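Putative iron binding protein (Bordetella pertussis Tohama I, PDB 1Y9U) binds ferric iron through tyrosine side chains and probably serves as the periplasmic solute-binding protein of a bacterial iron-uptake system. Local coordinates at residues Val75-Gln80 / Ala242-His247. Sequence-based numbering, arbitrary orientation.
Sequences VTQKIQ and AAVAAH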
loop_
_atom_site.group_PDB
_atom_site.type_symbol
_atom_site.label_atom_id
_atom_site.label_comp_id
_atom_site.label_asym_id
_atom_site.label_seq_id
_atom_site.Cartn_x
_atom_site.Cartn_y
_atom_site.Cartn_z
ATOM N N VAL A 75 -2.801 6.405 -20.657
ATOM C CA VAL A 75 -3.509 5.145 -20.890
ATOM C C VAL A 75 -4.751 4.984 -20.013
ATOM O O VAL A 75 -5.302 3.892 -19.916
ATOM C CB VAL A 75 -2.572 3.925 -20.741
ATOM C CG1 VAL A 75 -1.412 4.015 -21.748
ATOM C CG2 VAL A 75 -2.036 3.770 -19.317
ATOM N N THR A 76 -5.182 6.089 -19.416
ATOM C CA THR A 76 -6.439 6.158 -18.665
ATOM C C THR A 76 -7.395 7.214 -19.223
ATOM O O THR A 76 -6.999 8.072 -20.030
ATOM C CB THR A 76 -6.163 6.471 -17.158
ATOM O OG1 THR A 76 -5.735 7.831 -16.980
ATOM C CG2 THR A 76 -5.023 5.613 -16.589
ATOM N N GLN A 77 -8.647 7.150 -18.776
ATOM C CA GLN A 77 -9.604 8.228 -18.993
ATOM C C GLN A 77 -10.348 8.593 -17.711
ATOM O O GLN A 77 -10.468 7.779 -16.777
ATOM C CB GLN A 77 -10.620 7.858 -20.091
ATOM C CG GLN A 77 -11.540 6.714 -19.720
ATOM C CD GLN A 77 -12.454 6.328 -20.868
ATOM O OE1 GLN A 77 -12.317 5.257 -21.438
ATOM N NE2 GLN A 77 -13.393 7.199 -21.188
ATOM N N LYS A 78 -10.843 9.822 -17.690
ATOM C CA LYS A 78 -11.609 10.394 -16.594
ATOM C C LYS A 78 -12.999 9.784 -16.585
ATOM O O LYS A 78 -13.567 9.535 -17.639
ATOM C CB LYS A 78 -11.698 11.915 -16.780
ATOM C CG LYS A 78 -10.366 12.619 -16.578
ATOM C CD LYS A 78 -10.442 14.090 -16.875
ATOM C CE LYS A 78 -9.055 14.672 -16.994
ATOM N NZ LYS A 78 -9.044 16.122 -16.658
ATOM N N ILE A 79 -13.530 9.520 -15.395
ATOM C CA ILE A 79 -14.915 9.080 -15.257
ATOM C C ILE A 79 -15.598 9.876 -14.168
ATOM O O ILE A 79 -14.954 10.484 -13.306
ATOM C CB ILE A 79 -15.041 7.551 -14.989
ATOM C CG1 ILE A 79 -14.456 7.188 -13.625
ATOM C CG2 ILE A 79 -14.401 6.739 -16.128
ATOM C CD1 ILE A 79 -14.877 5.832 -13.151
ATOM N N GLN A 80 -16.922 9.878 -14.250
ATOM C CA GLN A 80 -17.775 10.530 -13.284
ATOM C C GLN A 80 -18.601 9.426 -12.660
ATOM O O GLN A 80 -19.254 8.635 -13.351
ATOM C CB GLN A 80 -18.658 11.574 -13.962
ATOM C CG GLN A 80 -17.879 12.769 -14.487
ATOM C CD GLN A 80 -17.108 12.475 -15.771
ATOM O OE1 GLN A 80 -17.671 11.938 -16.727
ATOM N NE2 GLN A 80 -15.818 12.818 -15.792
ATOM N N ALA A 242 -6.998 1.503 -9.106
ATOM C CA ALA A 242 -7.417 1.218 -10.453
ATOM C C ALA A 242 -7.898 2.460 -11.166
ATOM O O ALA A 242 -8.181 3.481 -10.579
ATOM C CB ALA A 242 -8.511 0.165 -10.418
ATOM N N ALA A 243 -8.014 2.311 -12.473
ATOM C CA ALA A 243 -8.450 3.369 -13.378
ATOM C C ALA A 243 -9.094 2.715 -14.586
ATOM O O ALA A 243 -8.795 1.561 -14.902
ATOM C CB ALA A 243 -7.276 4.200 -13.816
ATOM N N VAL A 244 -9.991 3.444 -15.244
ATOM C CA VAL A 244 -10.533 2.981 -16.521
ATOM C C VAL A 244 -9.525 3.298 -17.631
ATOM O O VAL A 244 -8.981 4.390 -17.689
ATOM C CB VAL A 244 -11.888 3.624 -16.802
ATOM C CG1 VAL A 244 -12.391 3.254 -18.206
ATOM C CG2 VAL A 244 -12.911 3.197 -15.750
ATOM N N ALA A 245 -9.271 2.323 -18.488
ATOM C CA ALA A 245 -8.315 2.506 -19.592
ATOM C C ALA A 245 -8.809 3.519 -20.619
ATOM O O ALA A 245 -10.016 3.630 -20.881
ATOM C CB ALA A 245 -8.032 1.193 -20.260
ATOM N N ALA A 246 -7.861 4.243 -21.210
ATOM C CA ALA A 246 -8.148 5.352 -22.133
ATOM C C ALA A 246 -9.044 4.945 -23.310
ATOM O O ALA A 246 -9.910 5.716 -23.737
ATOM C CB ALA A 246 -6.838 5.933 -22.656
ATOM N N HIS A 247 -8.840 3.739 -23.809
ATOM C CA HIS A 247 -9.573 3.250 -24.983
ATOM C C HIS A 247 -10.500 2.068 -24.675
ATOM O O HIS A 247 -10.808 1.247 -25.543
ATOM C CB HIS A 247 -8.559 2.925 -26.086
ATOM C CG HIS A 247 -7.750 4.113 -26.498
ATOM N ND1 HIS A 247 -8.299 5.177 -27.179
ATOM C CD2 HIS A 247 -6.449 4.432 -26.292
ATOM C CE1 HIS A 247 -7.370 6.092 -27.389
ATOM N NE2 HIS A 247 -6.237 5.667 -26.857
HETATM O O HOH W 1 -10.518 6.199 -14.576
#
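Gln77 N donates to Val244 O at 3.0 Å, the bond bent only slightly at the hydrogen (158°) and the donor tilted from the carbonyl plane. Beside it, Thr76 CA makes a CA-H...O contact to the same oxygen at 3.2 Å. Ala246 N donates a hydrogen bond to Val75 O (2.9 Å) from well above its carbonyl plane, and Ala245 CA also lies against that oxygen. The two bonds flank Thr76 and Ala245, an antiparallel non-hydrogen-bonded pair, which joins the short, weakly bonded strand 76-77 to strand 237-245; the latter also pairs with strand 58-62 in the mixed sheet of this periplasmic-binding-protein fold. A water accepts from Val244 N and lies 2.7 Å from Gln77 O. Val244 CB lies 4.1 Å from Ile79 CG2. CG1, anti to the backbone N (chi1 174°), runs to the aliphatic part of Gln77, 3.9 Å from Gln77 CG. CG2, the other branch, packs on Ile79 CG2 at 3.9 Å, the two side chains crossing nearly at right angles; Leu258 of helix 251-261 touches both residues. Thr76 CG2 meets Ala243 CB at 3.8 Å, while Leu70 and Val71 of helix 64-72 pack against Thr76.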